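Local coordinates for protein 4-methyl-5(B-hydroxyethyl)-thiazole monophosphate biosynthesis enzyme (Vibrio cholerae O1 biovar El Tor, PDB 3OT1) that is of unknown function but belongs to the DJ-1 superfamily and may take part in thiazole monophosphate biosynthesis, at residues Ile174-Gly179 with Ser201-Ala206; Thr113-Phe118 with Met129-Asn134; Leu75-Gly80 with Ala95-Phe100; Arg146-Tyr151 with Pro163-Glu168. All coordinates share one frame; numbering follows the deposited sequence.

Contact 1 of 4, residues Ile174-Gly179 with Ser201-Ala206; sequences IALLAG and SGFIDA
The C-terminal end of helix 166-178, one of the helices packed on the central sheet of the DJ-1 fold, meets the chain terminus here, with A175 and L176 lying against F203 and I204. The contact is apolar throughout, and no hydrogen bond crosses it. The backbones come nearest at A175 and I204, whose CA atoms are 7.0 Å apart. With CG anti to the backbone N, F203 chi1 (178°) carries the ring to the helix, and its turn about CB-CG (chi2 67°) puts CE2 foremost. This atom is 3.9 Å from L176 CG, which lies at the ring edge close to its plane; the two side chains cross at roughly a right angle. The neighbouring ring atom, F203 CD2, is 4.2 Å from A175 CB, which approaches obliquely. I204 fits in beside the phenylalanine. Its CG1 rests 4.0 Å from A175 CB, while the terminal CD1 is the same 4.0 Å from L176 CD2, so a single isoleucine branch spans both helix residues. That methyl also closes over the helix backbone, with I204 CD1 3.8 Å from A175 O. The carbonyl is not left without a donor, because A175 O accepts the amide of G179 at 2.9 Å from its N. Y151 of strand 149-152 touches both L176 and F203, while A183 and V180 of helix 180-187 border A175 and I204. The C-terminal segment thus joins a three-way junction of sheet edge, helix end and following helix, an apolar seam at the rim of an alpha/beta sandwich.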
# COMPACT_ATOMS: atom_id res chain seq x y z
N ILE A 174 -3.86 12.29 -9.14
CA ILE A 174 -4.25 13.54 -8.50
C ILE A 174 -3.79 14.74 -9.30
O ILE A 174 -4.56 15.70 -9.51
CB ILE A 174 -3.74 13.62 -7.06
CG1 ILE A 174 -4.37 12.54 -6.18
CG2 ILE A 174 -4.02 15.00 -6.45
CD1 ILE A 174 -3.55 12.24 -4.91
N ALA A 175 -2.54 14.72 -9.74
CA ALA A 175 -2.00 15.84 -10.52
C ALA A 175 -2.85 16.07 -11.78
O ALA A 175 -3.17 17.23 -12.10
CB ALA A 175 -0.55 15.61 -10.87
N LEU A 176 -3.23 15.00 -12.47
CA LEU A 176 -4.04 15.12 -13.69
C LEU A 176 -5.44 15.62 -13.41
O LEU A 176 -5.98 16.43 -14.16
CB LEU A 176 -4.11 13.76 -14.41
CG LEU A 176 -2.81 13.32 -15.07
CD1 LEU A 176 -2.85 11.86 -15.41
CD2 LEU A 176 -2.49 14.15 -16.31
N LEU A 177 -6.05 15.12 -12.35
CA LEU A 177 -7.46 15.41 -12.07
C LEU A 177 -7.66 16.75 -11.36
O LEU A 177 -8.69 17.40 -11.54
CB LEU A 177 -8.08 14.30 -11.23
CG LEU A 177 -8.28 12.97 -11.96
CD1 LEU A 177 -8.61 11.87 -10.99
CD2 LEU A 177 -9.34 13.12 -13.04
N ALA A 178 -6.72 17.16 -10.53
CA ALA A 178 -6.91 18.28 -9.60
C ALA A 178 -5.74 19.24 -9.57
O ALA A 178 -5.83 20.22 -8.85
CB ALA A 178 -7.20 17.78 -8.20
N GLY A 179 -4.68 18.97 -10.31
CA GLY A 179 -3.56 19.88 -10.43
C GLY A 179 -2.37 19.44 -9.61
O GLY A 179 -2.51 18.77 -8.58
N SER A 201 6.58 16.50 -8.89
CA SER A 201 6.51 17.95 -9.04
C SER A 201 6.72 18.35 -10.50
O SER A 201 6.16 19.36 -10.95
CB SER A 201 7.51 18.62 -8.11
OG SER A 201 7.08 18.43 -6.77
N GLY A 202 7.46 17.55 -11.25
CA GLY A 202 7.67 17.84 -12.67
C GLY A 202 6.72 17.17 -13.63
O GLY A 202 6.82 17.36 -14.84
N PHE A 203 5.77 16.39 -13.11
CA PHE A 203 4.96 15.50 -13.94
C PHE A 203 4.09 16.25 -14.94
O PHE A 203 4.05 15.89 -16.11
CB PHE A 203 4.08 14.60 -13.06
CG PHE A 203 3.19 13.69 -13.86
CD1 PHE A 203 3.70 12.67 -14.64
CD2 PHE A 203 1.83 13.88 -13.85
CE1 PHE A 203 2.86 11.86 -15.37
CE2 PHE A 203 1.01 13.07 -14.57
CZ PHE A 203 1.52 12.08 -15.32
N ILE A 204 3.38 17.27 -14.50
CA ILE A 204 2.51 18.00 -15.41
C ILE A 204 3.33 18.82 -16.42
O ILE A 204 2.97 18.89 -17.60
CB ILE A 204 1.50 18.89 -14.66
CG1 ILE A 204 0.55 18.02 -13.82
CG2 ILE A 204 0.71 19.76 -15.66
CD1 ILE A 204 -0.27 16.99 -14.58
N ASP A 205 4.43 19.42 -15.96
CA ASP A 205 5.32 20.17 -16.87
C ASP A 205 5.83 19.28 -17.99
O ASP A 205 5.97 19.74 -19.14
CB ASP A 205 6.49 20.77 -16.09
CG ASP A 205 6.10 22.00 -15.27
OD1 ASP A 205 5.00 22.56 -15.48
OD2 ASP A 205 6.89 22.40 -14.39
N ALA A 206 6.08 18.01 -17.68
CA ALA A 206 6.55 17.05 -18.68
C ALA A 206 5.49 16.70 -19.74
O ALA A 206 5.82 16.01 -20.71
CB ALA A 206 7.05 15.78 -18.00

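Contact 2 of 4, residues Thr113-Phe118 with Met129-Asn134; sequences TPALVF and MTCHPN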
# COMPACT_ATOMS: atom_id res chain seq x y z
N THR A 113 -2.80 -5.28 -15.30
CA THR A 113 -4.04 -4.93 -15.95
C THR A 113 -3.90 -4.39 -17.37
O THR A 113 -4.65 -4.79 -18.23
CB THR A 113 -4.87 -4.04 -15.01
OG1 THR A 113 -5.25 -4.87 -13.90
CG2 THR A 113 -6.09 -3.49 -15.69
N PRO A 114 -2.94 -3.49 -17.64
CA PRO A 114 -2.85 -3.02 -19.04
C PRO A 114 -2.55 -4.17 -20.00
O PRO A 114 -2.99 -4.13 -21.15
CB PRO A 114 -1.71 -1.99 -19.00
CG PRO A 114 -1.76 -1.46 -17.56
CD PRO A 114 -2.07 -2.71 -16.75
N ALA A 115 -1.79 -5.17 -19.56
CA ALA A 115 -1.46 -6.35 -20.40
C ALA A 115 -2.64 -7.31 -20.51
O ALA A 115 -3.07 -7.67 -21.62
CB ALA A 115 -0.24 -7.05 -19.84
N LEU A 116 -3.15 -7.77 -19.37
CA LEU A 116 -4.14 -8.84 -19.35
C LEU A 116 -5.56 -8.37 -19.62
O LEU A 116 -6.41 -9.21 -19.98
CB LEU A 116 -4.08 -9.62 -18.05
CG LEU A 116 -2.76 -10.33 -17.78
CD1 LEU A 116 -2.86 -11.15 -16.49
CD2 LEU A 116 -2.33 -11.20 -18.95
N VAL A 117 -5.82 -7.07 -19.49
CA VAL A 117 -7.12 -6.50 -19.81
C VAL A 117 -7.05 -5.70 -21.13
O VAL A 117 -7.70 -6.08 -22.10
CB VAL A 117 -7.72 -5.66 -18.68
CG1 VAL A 117 -9.12 -5.17 -19.10
CG2 VAL A 117 -7.76 -6.48 -17.38
N PHE A 118 -6.27 -4.63 -21.17
CA PHE A 118 -6.35 -3.75 -22.34
C PHE A 118 -5.83 -4.44 -23.61
O PHE A 118 -6.51 -4.45 -24.64
CB PHE A 118 -5.59 -2.45 -22.15
CG PHE A 118 -6.02 -1.60 -20.97
CD1 PHE A 118 -7.27 -1.72 -20.37
CD2 PHE A 118 -5.14 -0.62 -20.50
CE1 PHE A 118 -7.60 -0.90 -19.30
CE2 PHE A 118 -5.49 0.19 -19.46
CZ PHE A 118 -6.70 0.06 -18.86
N MSE A 129 1.48 2.77 -23.51
CA MSE A 129 1.23 2.30 -22.16
C MSE A 129 2.38 1.52 -21.63
O MSE A 129 3.17 0.94 -22.37
CB MSE A 129 -0.05 1.47 -22.08
CG MSE A 129 -0.02 0.20 -22.92
SE MSE A 129 -1.69 -0.78 -22.89
CE MSE A 129 -2.75 0.39 -23.98
N THR A 130 2.44 1.49 -20.30
CA THR A 130 3.33 0.59 -19.58
C THR A 130 2.50 -0.43 -18.81
O THR A 130 1.26 -0.41 -18.84
CB THR A 130 4.31 1.35 -18.65
OG1 THR A 130 5.38 0.49 -18.28
CG2 THR A 130 3.66 1.89 -17.40
N CYS A 131 3.19 -1.36 -18.17
CA CYS A 131 2.57 -2.42 -17.37
C CYS A 131 3.65 -3.04 -16.53
O CYS A 131 4.80 -2.60 -16.56
CB CYS A 131 1.88 -3.46 -18.27
SG CYS A 131 2.94 -4.39 -19.36
N HIS A 132 3.31 -4.10 -15.81
CA HIS A 132 4.35 -4.80 -15.05
C HIS A 132 5.41 -5.34 -15.99
O HIS A 132 5.07 -5.89 -17.03
CB HIS A 132 3.72 -5.93 -14.27
CG HIS A 132 4.63 -6.49 -13.24
ND1 HIS A 132 5.65 -7.36 -13.54
CD2 HIS A 132 4.69 -6.24 -11.92
CE1 HIS A 132 6.31 -7.62 -12.43
NE2 HIS A 132 5.73 -6.99 -11.42
N PRO A 133 6.70 -5.22 -15.64
CA PRO A 133 7.75 -5.70 -16.53
C PRO A 133 7.61 -7.15 -16.93
O PRO A 133 8.03 -7.52 -18.02
CB PRO A 133 9.02 -5.46 -15.70
CG PRO A 133 8.70 -4.28 -14.90
CD PRO A 133 7.26 -4.46 -14.51
N ASN A 134 7.04 -7.98 -16.06
CA ASN A 134 6.91 -9.39 -16.39
C ASN A 134 5.85 -9.63 -17.47
O ASN A 134 5.72 -10.75 -17.98
CB ASN A 134 6.70 -10.27 -15.13
CG ASN A 134 7.95 -10.38 -14.27
OD1 ASN A 134 9.07 -10.11 -14.71
ND2 ASN A 134 7.75 -10.72 -13.00
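P114 stands in the first turn of helix 113-119 and presses its ring against the backbone of the 129-134 loop. Its CB and CG both lie 3.4 Å from T130 O, and CB also meets C131 CB at 3.9 Å. The same P114 CB is 4.1 Å from the selenium of M129, a residue present as selenomethionine. With M129 CG between the backbone N and the carbonyl carbon (chi1 62°) and the chain extended at the next bond, the selenium is carried to the helix; the bend at chi3 turns only the terminal CE. A115 makes a smaller contact, its CB lying 4.2 Å from C131 SG. The thiol is held over the helix because SG likewise lies between N and C of its own residue (chi1 63°). This helix directly follows strand 106-110 and C111, which probably corresponds to the nucleophile-elbow cysteine of DJ-1 relatives, and the loop is tied to that turn by a backbone hydrogen bond between H132 and C111. H132 takes a further bond within its own segment, N134 N donating to H132 ND1 over 2.9 Å, while its NE2 makes a weak bond to the backbone of a neighbouring subunit. The helix widens into a pi-type turn at 114-118, where V117 N and, weakly, F118 N both approach T113 O. At the end of that turn F118 offers its ring edge to M129, with CD2 4.2 Å from the selenium, which lies near the ring plane. T130 points away from the helix and spends its hydroxyl on S145 O.

Contact 3 of 4, residues Leu75-Gly80 with Ala95-Phe100; sequences LALPGG and ALIDAF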
# COMPACT_ATOMS: atom_id res chain seq x y z
N LEU A 75 -11.74 6.28 -13.56
CA LEU A 75 -11.74 4.85 -13.29
C LEU A 75 -10.29 4.45 -13.01
O LEU A 75 -9.42 4.75 -13.81
CB LEU A 75 -12.26 4.11 -14.53
CG LEU A 75 -12.31 2.59 -14.46
CD1 LEU A 75 -13.29 2.08 -13.39
CD2 LEU A 75 -12.63 2.01 -15.82
N ALA A 76 -10.04 3.77 -11.89
CA ALA A 76 -8.71 3.31 -11.53
C ALA A 76 -8.72 1.81 -11.29
O ALA A 76 -9.46 1.31 -10.43
CB ALA A 76 -8.21 4.02 -10.29
N LEU A 77 -7.92 1.10 -12.08
CA LEU A 77 -7.92 -0.35 -12.09
C LEU A 77 -6.64 -0.88 -11.45
O LEU A 77 -5.54 -0.73 -11.99
CB LEU A 77 -8.00 -0.87 -13.52
CG LEU A 77 -9.21 -0.41 -14.35
CD1 LEU A 77 -9.12 -1.02 -15.75
CD2 LEU A 77 -10.51 -0.80 -13.70
N PRO A 78 -6.77 -1.54 -10.28
CA PRO A 78 -5.62 -2.23 -9.69
C PRO A 78 -5.14 -3.39 -10.56
O PRO A 78 -5.88 -3.85 -11.44
CB PRO A 78 -6.17 -2.74 -8.35
CG PRO A 78 -7.38 -1.85 -8.06
CD PRO A 78 -7.97 -1.61 -9.42
N GLY A 79 -3.95 -3.87 -10.27
CA GLY A 79 -3.40 -5.05 -10.91
C GLY A 79 -3.55 -6.28 -10.05
O GLY A 79 -4.57 -6.49 -9.40
N GLY A 80 -2.51 -7.11 -10.06
CA GLY A 80 -2.58 -8.49 -9.59
C GLY A 80 -2.98 -9.38 -10.75
O GLY A 80 -3.84 -9.00 -11.53
N ALA A 95 -17.22 -3.17 -20.24
CA ALA A 95 -18.16 -2.13 -20.62
C ALA A 95 -17.87 -0.81 -19.92
O ALA A 95 -18.05 0.25 -20.53
CB ALA A 95 -19.61 -2.60 -20.34
N LEU A 96 -17.46 -0.83 -18.65
CA LEU A 96 -17.13 0.40 -17.95
C LEU A 96 -15.91 1.05 -18.57
O LEU A 96 -15.85 2.26 -18.64
CB LEU A 96 -16.88 0.15 -16.47
CG LEU A 96 -18.16 0.00 -15.67
CD1 LEU A 96 -17.85 -0.61 -14.33
CD2 LEU A 96 -18.88 1.34 -15.46
N ILE A 97 -14.93 0.27 -18.99
CA ILE A 97 -13.78 0.87 -19.68
C ILE A 97 -14.26 1.65 -20.91
O ILE A 97 -13.86 2.79 -21.13
CB ILE A 97 -12.72 -0.17 -20.07
CG1 ILE A 97 -12.09 -0.80 -18.81
CG2 ILE A 97 -11.68 0.45 -21.00
CD1 ILE A 97 -11.29 -2.05 -19.13
N ASP A 98 -15.13 1.03 -21.70
CA ASP A 98 -15.69 1.69 -22.88
C ASP A 98 -16.46 2.97 -22.48
O ASP A 98 -16.31 4.01 -23.10
CB ASP A 98 -16.66 0.77 -23.60
CG ASP A 98 -16.03 -0.51 -24.15
OD1 ASP A 98 -14.82 -0.57 -24.31
OD2 ASP A 98 -16.81 -1.46 -24.42
N ALA A 99 -17.27 2.86 -21.43
CA ALA A 99 -18.12 3.98 -21.03
C ALA A 99 -17.29 5.17 -20.56
O ALA A 99 -17.54 6.30 -20.96
CB ALA A 99 -19.12 3.56 -19.97
N PHE A 100 -16.30 4.94 -19.69
CA PHE A 100 -15.45 6.02 -19.20
C PHE A 100 -14.67 6.65 -20.34
O PHE A 100 -14.61 7.87 -20.46
CB PHE A 100 -14.47 5.52 -18.13
CG PHE A 100 -15.04 5.51 -16.74
CD1 PHE A 100 -14.82 6.57 -15.86
CD2 PHE A 100 -15.75 4.44 -16.27
CE1 PHE A 100 -15.31 6.57 -14.58
CE2 PHE A 100 -16.23 4.40 -14.96
CZ PHE A 100 -16.01 5.47 -14.12
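L75 lays its CB squarely over the centre of the F100 ring, 3.6 Å from the centroid and 5° off the ring normal, a CH-pi contact made by a methylene rather than a methyl. Beyond CB the leucine runs with CG anti to its backbone N (chi1 179°), which carries both methyls along the same side of the phenylalanine: L75 CD1 is 4.1 Å from F100 CE2, and L75 CD2 is 4.0 Å from F100 CD2. CD2 also reaches the helix one turn earlier, 4.1 Å from I97 CG1. Two residues along the strand, L77 CD1 meets I97 CD1 at 4.1 Å, so I97 bridges the two leucines that face the helix. Strand 74-77 and helix 91-102 belong to a beta-alpha-beta connection leading on to the adjacent parallel strand 106-110; the axes of 75-77 and 95-100 run largely antiparallel (141°), 10.2 Å apart at their closest. L75 and L77 also touch P15 of strand 11-16, while F118 and T113 of helix 113-119 border L77. No hydrogen bond crosses between strand and helix; with all five touching residues buried, the attachment rests on dispersion and burial, with L75 over the aromatic face and L77 against I97.

Contact 4 of 4, residues Arg146-Tyr151 with Pro163-Glu168; sequences RQRVCY and PGTALE
A bend at the third torsion of R148 (chi3 69°) swings its guanidinium round to E168, whose CG lies beside its own backbone N with the chain extended beyond, delivering the carboxylate edge-on. The two groups are almost coplanar, 5° apart, and meet side-on through a pair of bonds: R148 NE to E168 OE1 and R148 NH2 to E168 OE2, each 2.9 Å long. Both oxygens use their syn lone pairs, and both bonds are close to straight (164° at NE). This two-point grip fixes the rotation of the guanidinium. T165 then closes over one face: its CG2 stands above the centre of the group, 3.5 Å from R148 CZ. The threonine hydroxyl is occupied otherwise, bonded to S160 OG, which also bonds R148 O. The salt bridge spans the edge of the DJ-1 alpha/beta sandwich, joining the residue just before the outermost strand 149-152, which runs antiparallel to strand 157-160, to the first turn of helix 166-178 that follows that hairpin. G164 O approaches R148 NH2 at 2.9 Å, but its angle is too poor for a hydrogen bond; the nearby positive charge probably eases the closeness of this carbonyl to E168 OE2. Nearer the backbone, V149 CG2 touches E168 CB at 3.8 Å, an apolar contact shielding the root of the glutamate. OE2 has a second donor in Q196 NE2, while R148 NH1 and NH2 both give bonds to the backbone of a neighbouring subunit, carrying the ion pair into the dimer interface.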
# COMPACT_ATOMS: atom_id res chain seq x y z
N ARG A 146 8.47 2.21 -20.96
CA ARG A 146 9.15 1.71 -19.77
C ARG A 146 9.20 2.75 -18.66
O ARG A 146 9.93 2.58 -17.69
CB ARG A 146 10.56 1.22 -20.10
CG ARG A 146 10.55 0.01 -21.01
CD ARG A 146 11.94 -0.39 -21.50
NE ARG A 146 11.87 -1.63 -22.27
CZ ARG A 146 11.46 -1.72 -23.54
NH1 ARG A 146 11.43 -2.90 -24.14
NH2 ARG A 146 11.09 -0.63 -24.21
N GLN A 147 8.43 3.82 -18.80
CA GLN A 147 8.28 4.76 -17.70
C GLN A 147 7.60 4.08 -16.53
O GLN A 147 6.72 3.24 -16.71
CB GLN A 147 7.41 5.93 -18.10
CG GLN A 147 7.94 6.80 -19.20
CD GLN A 147 6.81 7.53 -19.84
OE1 GLN A 147 6.09 6.98 -20.69
NE2 GLN A 147 6.59 8.74 -19.41
N ARG A 148 8.00 4.47 -15.33
CA ARG A 148 7.32 4.00 -14.12
C ARG A 148 5.85 4.41 -14.13
O ARG A 148 5.01 3.61 -13.70
CB ARG A 148 8.02 4.53 -12.86
CG ARG A 148 9.42 3.97 -12.67
CD ARG A 148 10.14 4.60 -11.51
NE ARG A 148 9.56 4.25 -10.23
CZ ARG A 148 9.79 3.11 -9.58
NH1 ARG A 148 10.60 2.18 -10.07
NH2 ARG A 148 9.20 2.92 -8.42
N VAL A 149 5.55 5.62 -14.61
CA VAL A 149 4.20 6.12 -14.81
C VAL A 149 4.14 6.73 -16.22
O VAL A 149 4.94 7.59 -16.55
CB VAL A 149 3.84 7.19 -13.76
CG1 VAL A 149 2.45 7.75 -13.98
CG2 VAL A 149 3.96 6.64 -12.33
N CYS A 150 3.22 6.24 -17.03
CA CYS A 150 3.04 6.66 -18.41
C CYS A 150 1.66 7.30 -18.61
O CYS A 150 0.63 6.64 -18.40
CB CYS A 150 3.18 5.46 -19.33
SG CYS A 150 2.82 5.81 -21.08
N TYR A 151 1.62 8.55 -19.04
CA TYR A 151 0.38 9.22 -19.41
C TYR A 151 0.32 9.38 -20.92
O TYR A 151 1.27 9.86 -21.54
CB TYR A 151 0.27 10.58 -18.73
CG TYR A 151 -1.03 11.28 -19.07
CD1 TYR A 151 -2.25 10.64 -18.85
CD2 TYR A 151 -1.07 12.55 -19.62
CE1 TYR A 151 -3.46 11.23 -19.15
CE2 TYR A 151 -2.30 13.17 -19.90
CZ TYR A 151 -3.48 12.48 -19.67
OH TYR A 151 -4.71 13.02 -19.96
N PRO A 163 3.68 -2.71 -7.64
CA PRO A 163 3.50 -2.28 -6.27
C PRO A 163 4.36 -1.07 -5.92
O PRO A 163 3.90 -0.14 -5.27
CB PRO A 163 3.89 -3.54 -5.47
CG PRO A 163 3.51 -4.67 -6.35
CD PRO A 163 3.87 -4.18 -7.73
N GLY A 164 5.62 -1.09 -6.35
CA GLY A 164 6.56 -0.04 -6.05
C GLY A 164 6.39 1.24 -6.83
O GLY A 164 7.09 2.22 -6.54
N THR A 165 5.47 1.26 -7.80
CA THR A 165 5.10 2.50 -8.50
C THR A 165 3.71 2.98 -8.15
O THR A 165 3.26 3.99 -8.70
CB THR A 165 5.23 2.35 -10.05
OG1 THR A 165 4.21 1.47 -10.52
CG2 THR A 165 6.62 1.86 -10.47
N ALA A 166 3.01 2.31 -7.24
CA ALA A 166 1.61 2.60 -7.01
C ALA A 166 1.40 4.00 -6.41
O ALA A 166 0.45 4.68 -6.75
CB ALA A 166 0.95 1.52 -6.17
N LEU A 167 2.26 4.39 -5.47
CA LEU A 167 2.15 5.72 -4.90
C LEU A 167 2.40 6.80 -5.96
O LEU A 167 1.65 7.78 -6.07
CB LEU A 167 3.13 5.81 -3.75
CG LEU A 167 3.12 7.08 -2.93
CD1 LEU A 167 1.71 7.47 -2.57
CD2 LEU A 167 3.99 6.90 -1.68
N GLU A 168 3.44 6.62 -6.77
CA GLU A 168 3.73 7.54 -7.87
C GLU A 168 2.54 7.64 -8.82
O GLU A 168 2.19 8.72 -9.26
CB GLU A 168 4.96 7.04 -8.65
CG GLU A 168 6.25 7.13 -7.88
CD GLU A 168 7.27 6.15 -8.39
OE1 GLU A 168 7.87 6.42 -9.44
OE2 GLU A 168 7.47 5.09 -7.77

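Contacts 2 and 3 share a core: F118 CE1 lies 3.9 Å from L77 CD1, V117 CG1 is 3.8 Å from I97 CD1, and T113 OG1 probably bonds P78 O at 2.7 Å. Contact 2 also abuts contact 4, where M129 CA is 4.0 Å from C150 SG. Contact 4 passes to contact 1 along helix 166-178 and through Y151 CD1, 3.7 Å from L176 CD1. Contact 1 is the peripheral member, its centre about 22 Å from that of contact 2. H132 of contact 2 bonds the backbone of C111, probably the functional cysteine as in DJ-1 relatives; G79 of contact 3 bonds E24, which P163 of contact 4 also touches, consistent with one shared site.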